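Local coordinates for alpha-fucosidase (Bifidobacterium bifidum, PDB 2EAB), which probably hydrolyses alpha-1,2-linked L-fucose, this chain being the glycoside hydrolase family 95 catalytic piece of a longer, calcium-binding protein, at residues N514-Y519 / A533-E538; T740-V745 / P806-G811. One frame throughout, in Å; residues are numbered along the deposited sequence.

Contact 1 (N514-Y519 / A533-E538). With EDO (1,2-ethanediol), chain G.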
loop_
_atom_site.group_PDB
_atom_site.type_symbol
_atom_site.label_atom_id
_atom_site.label_comp_id
_atom_site.label_asym_id
_atom_site.label_seq_id
_atom_site.Cartn_x
_atom_site.Cartn_y
_atom_site.Cartn_z
ATOM N N ASN A 514 0.461 9.601 -3.861
ATOM C CA ASN A 514 0.603 9.087 -2.499
ATOM C C ASN A 514 1.617 9.903 -1.708
ATOM O O ASN A 514 1.436 10.156 -0.517
ATOM C CB ASN A 514 1.057 7.623 -2.499
ATOM C CG ASN A 514 0.032 6.675 -3.080
ATOM O OD1 ASN A 514 -0.685 5.986 -2.344
ATOM N ND2 ASN A 514 -0.018 6.599 -4.392
ATOM N N VAL A 515 2.682 10.313 -2.389
ATOM C CA VAL A 515 3.734 11.115 -1.776
ATOM C C VAL A 515 3.203 12.499 -1.391
ATOM O O VAL A 515 3.398 12.942 -0.256
ATOM C CB VAL A 515 4.987 11.209 -2.688
ATOM C CG1 VAL A 515 6.004 12.176 -2.114
ATOM C CG2 VAL A 515 5.617 9.837 -2.863
ATOM N N TYR A 516 2.526 13.171 -2.322
ATOM C CA TYR A 516 1.988 14.499 -2.038
ATOM C C TYR A 516 0.973 14.477 -0.892
ATOM O O TYR A 516 0.877 15.438 -0.122
ATOM C CB TYR A 516 1.393 15.161 -3.293
ATOM C CG TYR A 516 0.930 16.566 -2.995
ATOM C CD1 TYR A 516 1.852 17.584 -2.782
ATOM C CD2 TYR A 516 -0.426 16.872 -2.866
ATOM C CE1 TYR A 516 1.447 18.875 -2.464
ATOM C CE2 TYR A 516 -0.841 18.172 -2.550
ATOM C CZ TYR A 516 0.107 19.161 -2.348
ATOM O OH TYR A 516 -0.275 20.449 -2.027
ATOM N N GLU A 517 0.222 13.385 -0.773
ATOM C CA GLU A 517 -0.733 13.257 0.326
ATOM C C GLU A 517 -0.079 13.360 1.703
ATOM O O GLU A 517 -0.720 13.795 2.656
ATOM C CB GLU A 517 -1.543 11.969 0.208
ATOM C CG GLU A 517 -2.473 11.966 -0.984
ATOM C CD GLU A 517 -3.768 11.237 -0.738
ATOM O OE1 GLU A 517 -3.783 10.275 0.060
ATOM O OE2 GLU A 517 -4.784 11.633 -1.345
ATOM N N ALA A 518 1.191 12.979 1.813
ATOM C CA ALA A 518 1.897 13.145 3.080
ATOM C C ALA A 518 1.898 14.604 3.515
ATOM O O ALA A 518 1.796 14.895 4.712
ATOM C CB ALA A 518 3.310 12.608 2.986
ATOM N N TYR A 519 2.012 15.514 2.548
ATOM C CA TYR A 519 1.873 16.936 2.831
ATOM C C TYR A 519 0.414 17.360 3.035
ATOM O O TYR A 519 0.107 18.090 3.985
ATOM C CB TYR A 519 2.537 17.811 1.761
ATOM C CG TYR A 519 2.370 19.274 2.081
ATOM C CD1 TYR A 519 2.991 19.814 3.206
ATOM C CD2 TYR A 519 1.559 20.106 1.312
ATOM C CE1 TYR A 519 2.840 21.143 3.550
ATOM C CE2 TYR A 519 1.399 21.465 1.658
ATOM C CZ TYR A 519 2.052 21.956 2.777
ATOM O OH TYR A 519 1.923 23.275 3.142
ATOM N N ALA A 533 10.129 19.071 -4.545
ATOM C CA ALA A 533 11.289 18.700 -5.351
ATOM C C ALA A 533 10.944 17.564 -6.324
ATOM O O ALA A 533 11.255 17.643 -7.510
ATOM C CB ALA A 533 12.477 18.333 -4.463
ATOM N N LEU A 534 10.278 16.528 -5.825
ATOM C CA LEU A 534 9.876 15.401 -6.674
ATOM C C LEU A 534 8.916 15.818 -7.777
ATOM O O LEU A 534 9.077 15.425 -8.937
ATOM C CB LEU A 534 9.244 14.293 -5.836
ATOM C CG LEU A 534 10.204 13.466 -4.978
ATOM C CD1 LEU A 534 9.451 12.706 -3.898
ATOM C CD2 LEU A 534 11.022 12.509 -5.838
ATOM N N LEU A 535 7.917 16.614 -7.402
ATOM C CA LEU A 535 6.894 17.052 -8.348
ATOM C C LEU A 535 7.447 17.999 -9.396
ATOM O O LEU A 535 7.034 17.945 -10.549
ATOM C CB LEU A 535 5.721 17.701 -7.617
ATOM C CG LEU A 535 4.777 16.720 -6.921
ATOM C CD1 LEU A 535 3.930 17.435 -5.894
ATOM C CD2 LEU A 535 3.897 15.999 -7.937
ATOM N N LYS A 536 8.373 18.860 -8.985
ATOM C CA LYS A 536 8.988 19.822 -9.889
ATOM C C LYS A 536 9.682 19.093 -11.041
ATOM O O LYS A 536 9.472 19.421 -12.212
ATOM C CB LYS A 536 9.995 20.678 -9.123
ATOM C CG LYS A 536 10.760 21.684 -9.966
ATOM C CD LYS A 536 11.786 22.421 -9.109
ATOM C CE LYS A 536 12.652 23.347 -9.951
ATOM N NZ LYS A 536 13.652 24.091 -9.129
ATOM N N GLU A 537 10.499 18.095 -10.714
ATOM C CA GLU A 537 11.260 17.406 -11.743
ATOM C C GLU A 537 10.382 16.493 -12.605
ATOM O O GLU A 537 10.599 16.414 -13.809
ATOM C CB GLU A 537 12.455 16.651 -11.154
ATOM C CG GLU A 537 13.241 15.856 -12.182
ATOM C CD GLU A 537 14.641 15.467 -11.737
ATOM O OE1 GLU A 537 15.152 15.977 -10.711
ATOM O OE2 GLU A 537 15.252 14.651 -12.450
ATOM N N GLU A 538 9.404 15.808 -12.014
ATOM C CA GLU A 538 8.522 14.974 -12.834
ATOM C C GLU A 538 7.600 15.813 -13.723
ATOM O O GLU A 538 7.285 15.417 -14.847
ATOM C CB GLU A 538 7.740 13.964 -11.990
ATOM C CG GLU A 538 7.037 12.876 -12.817
ATOM C CD GLU A 538 7.993 11.884 -13.472
ATOM O OE1 GLU A 538 9.218 11.968 -13.200
ATOM O OE2 GLU A 538 7.517 11.028 -14.261
HETATM C C1 EDO G . -7.934 8.701 -1.209
HETATM O O1 EDO G . -8.914 9.665 -0.576
HETATM C C2 EDO G . -6.986 8.218 -0.043
HETATM O O2 EDO G . -6.362 9.398 0.520
#
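Tyr516 and Leu535 meet at the phenol ring, which the CD1 methyl of the leucine approaches obliquely, with Tyr516 CD1 lying 3.7 Å from Leu535 CD1. At its far end the same ring reaches forward along its own helix: Tyr516 OH lies at the edge of the Tyr519 ring and in its plane, 3.8 Å from Tyr519 CD2. Tyr516 has CG anti to the backbone N (chi1 -176°), a rotation that places the ring where Asp589 and Glu592 of helix 577-596 touch it. One residue back, Val515 makes the second link, its CG1 methyl 3.9 Å from Leu534 CD1. Both pairs of side chains cross at about a right angle. Each leucine uses CD1 alone across these segments, and 123 Å² is buried between them.

Glu517 leaves the helix on another side. Its chain bends at chi2 and brings OE1 to a 1,2-ethanediol, probably from the crystallisation liquor, whose O2 donates a 2.8 Å hydrogen bond to Glu517 OE1. The other oxygen, OE2, pairs with Arg820 in a salt bridge and also accepts from the nitrogen of a bound Tris molecule. With an alanine here both oxygens go, which is likely to leave Arg820 without this carboxylate and the diol without its acceptor.

The two segments run roughly antiparallel on consecutive helices, 507-520 and 525-546, an alpha-alpha hairpin of the kind that builds the family's (alpha/alpha)6 barrel. The chemistry is divided accordingly: between 514-519 and 533-538 carbon meets only carbon, buried and without polar pairing, whereas the charged end of Glu517 serves a separate polar pocket.

Contact 2 (T740-V745 / P806-G811)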
loop_
_atom_site.group_PDB
_atom_site.type_symbol
_atom_site.label_atom_id
_atom_site.label_comp_id
_atom_site.label_asym_id
_atom_site.label_seq_id
_atom_site.Cartn_x
_atom_site.Cartn_y
_atom_site.Cartn_z
ATOM N N THR A 740 -23.989 0.445 -2.299
ATOM C CA THR A 740 -23.199 -0.316 -3.261
ATOM C C THR A 740 -21.783 -0.543 -2.730
ATOM O O THR A 740 -21.232 -1.638 -2.869
ATOM C CB THR A 740 -23.181 0.354 -4.646
ATOM O OG1 THR A 740 -24.528 0.480 -5.110
ATOM C CG2 THR A 740 -22.401 -0.485 -5.646
ATOM N N THR A 741 -21.203 0.484 -2.108
ATOM C CA THR A 741 -19.862 0.377 -1.532
ATOM C C THR A 741 -19.820 -0.733 -0.489
ATOM O O THR A 741 -18.921 -1.584 -0.510
ATOM C CB THR A 741 -19.397 1.702 -0.900
ATOM O OG1 THR A 741 -19.486 2.750 -1.867
ATOM C CG2 THR A 741 -17.952 1.594 -0.445
ATOM N N TYR A 742 -20.795 -0.725 0.418
ATOM C CA TYR A 742 -20.883 -1.757 1.438
ATOM C C TYR A 742 -21.048 -3.154 0.836
ATOM O O TYR A 742 -20.445 -4.118 1.306
ATOM C CB TYR A 742 -22.018 -1.475 2.432
ATOM C CG TYR A 742 -22.217 -2.631 3.365
ATOM C CD1 TYR A 742 -21.293 -2.897 4.371
ATOM C CD2 TYR A 742 -23.288 -3.504 3.200
ATOM C CE1 TYR A 742 -21.443 -3.987 5.213
ATOM C CE2 TYR A 742 -23.453 -4.596 4.039
ATOM C CZ TYR A 742 -22.523 -4.835 5.039
ATOM O OH TYR A 742 -22.671 -5.920 5.865
ATOM N N GLN A 743 -21.873 -3.256 -0.200
ATOM C CA GLN A 743 -22.074 -4.537 -0.872
ATOM C C GLN A 743 -20.760 -5.082 -1.442
ATOM O O GLN A 743 -20.541 -6.296 -1.457
ATOM C CB GLN A 743 -23.123 -4.413 -1.968
ATOM C CG GLN A 743 -24.555 -4.375 -1.483
ATOM C CD GLN A 743 -25.519 -4.329 -2.646
ATOM O OE1 GLN A 743 -26.227 -5.296 -2.920
ATOM N NE2 GLN A 743 -25.526 -3.217 -3.359
ATOM N N LEU A 744 -19.884 -4.182 -1.893
ATOM C CA LEU A 744 -18.563 -4.583 -2.372
ATOM C C LEU A 744 -17.648 -5.030 -1.233
ATOM O O LEU A 744 -16.876 -5.972 -1.400
ATOM C CB LEU A 744 -17.918 -3.478 -3.216
ATOM C CG LEU A 744 -18.594 -3.251 -4.573
ATOM C CD1 LEU A 744 -18.196 -1.900 -5.121
ATOM C CD2 LEU A 744 -18.279 -4.360 -5.583
ATOM N N VAL A 745 -17.741 -4.371 -0.077
ATOM C CA VAL A 745 -17.034 -4.833 1.118
ATOM C C VAL A 745 -17.484 -6.253 1.480
ATOM O O VAL A 745 -16.657 -7.126 1.739
ATOM C CB VAL A 745 -17.231 -3.874 2.320
ATOM C CG1 VAL A 745 -16.663 -4.480 3.599
ATOM C CG2 VAL A 745 -16.576 -2.524 2.047
ATOM N N PRO A 806 -23.344 3.384 4.637
ATOM C CA PRO A 806 -24.281 2.333 4.249
ATOM C C PRO A 806 -25.501 2.294 5.157
ATOM O O PRO A 806 -25.381 2.506 6.365
ATOM C CB PRO A 806 -23.471 1.044 4.449
ATOM C CG PRO A 806 -22.048 1.472 4.566
ATOM C CD PRO A 806 -22.091 2.826 5.175
ATOM N N ASP A 807 -26.662 2.004 4.577
ATOM C CA ASP A 807 -27.875 1.799 5.370
ATOM C C ASP A 807 -27.704 0.634 6.353
ATOM O O ASP A 807 -28.364 0.598 7.395
ATOM C CB ASP A 807 -29.091 1.560 4.467
ATOM C CG ASP A 807 -29.454 2.774 3.621
ATOM O OD1 ASP A 807 -28.992 3.897 3.915
ATOM O OD2 ASP A 807 -30.217 2.602 2.646
ATOM N N ALA A 808 -26.808 -0.298 6.025
ATOM C CA ALA A 808 -26.492 -1.439 6.888
ATOM C C ALA A 808 -25.896 -1.019 8.236
ATOM O O ALA A 808 -25.978 -1.767 9.216
ATOM C CB ALA A 808 -25.550 -2.400 6.170
ATOM N N TRP A 809 -25.288 0.166 8.279
ATOM C CA TRP A 809 -24.705 0.693 9.508
ATOM C C TRP A 809 -25.546 1.872 9.998
ATOM O O TRP A 809 -25.154 3.032 9.860
ATOM C CB TRP A 809 -23.248 1.123 9.290
ATOM C CG TRP A 809 -22.316 0.059 8.753
ATOM C CD1 TRP A 809 -22.513 -1.299 8.741
ATOM C CD2 TRP A 809 -21.018 0.278 8.198
ATOM N NE1 TRP A 809 -21.421 -1.933 8.187
ATOM C CE2 TRP A 809 -20.490 -0.986 7.847
ATOM C CE3 TRP A 809 -20.248 1.423 7.962
ATOM C CZ2 TRP A 809 -19.225 -1.134 7.265
ATOM C CZ3 TRP A 809 -18.995 1.276 7.381
ATOM C CH2 TRP A 809 -18.496 0.005 7.041
ATOM N N ALA A 810 -26.708 1.563 10.574
ATOM C CA ALA A 810 -27.679 2.585 10.977
ATOM C C ALA A 810 -27.151 3.504 12.075
ATOM O O ALA A 810 -27.463 4.696 12.110
ATOM C CB ALA A 810 -28.985 1.929 11.416
ATOM N N GLY A 811 -26.350 2.936 12.968
ATOM C CA GLY A 811 -25.754 3.680 14.065
ATOM C C GLY A 811 -24.330 3.232 14.300
ATOM O O GLY A 811 -23.955 2.107 13.972
#
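Tyr742 is the bump here, and the hollow that takes it is built by Pro806, Ala808 and Trp809, three residues of one type I turn. The turn is closed by the 3.0 Å bond from Trp809 N to Pro806 O; the first side-chain bonds of Pro806 and Ala808 point to the tyrosine, while the indole reaches it with its NE1 end. Pro806 fits against the root of the knob: its CB lies 3.5 Å from Tyr742 CB, with the side chains crossing at about a right angle. The Ala808 methyl settles over one face of the phenol ring in a CH-pi contact, 4.0 Å from Ala808 CB to the Tyr742 ring centroid and 21° off the normal. Trp809 forms the remaining wall, its NE1 coming within 3.6 Å of Tyr742 CE1; the phenol and the five-membered ring of the indole meet obliquely, planes at 72°. Pro806 CG lies 3.8 Å above one face of the Trp809 ring, so the proline packs on the indole as well as on the tyrosine.

Tyr742 CG sits beside the carbonyl carbon (chi1 172°), which carries the ring off helix 738-751 into this hollow. Beyond it, Glu372 of helix 365-386 collects both polar ends, taking Tyr742 OH on one carboxylate oxygen and Trp809 NE1 on the other, with Lys368 also bonded to the hydroxyl.

Met779 of helix 767-780 touches both Pro806 and Trp809, while Trp732 of helix 722-734 packs behind Thr740 and Thr741. Along the chain the turn leads into strand 812-819. Trp829 NE1 from strand 823-830 bonds to Trp809 O, which ties the turn to the C-terminal beta sheet, so that helix 738-751 packs on a loop of that domain.

Overall arrangement
From the N terminus, the chain passes through the beta-rich region first and enters the helical catalytic domain, where contact 1 closes a short loop of 13 residues between adjacent helices. Only after that does contact 2 open, on helix 738-751, and it closes a longer loop of 60 residues at the turn before strand 812-819. The two are therefore in series, neither nested nor crossing. The centres of contact 1 and contact 2 lie 34 Å apart; the nearest atoms of contact 1 and contact 2 are about 17 Å apart. Contact 1 works within the helical domain; contact 2 ties that domain to the C-terminal beta domain, to which Arg820 provides another link.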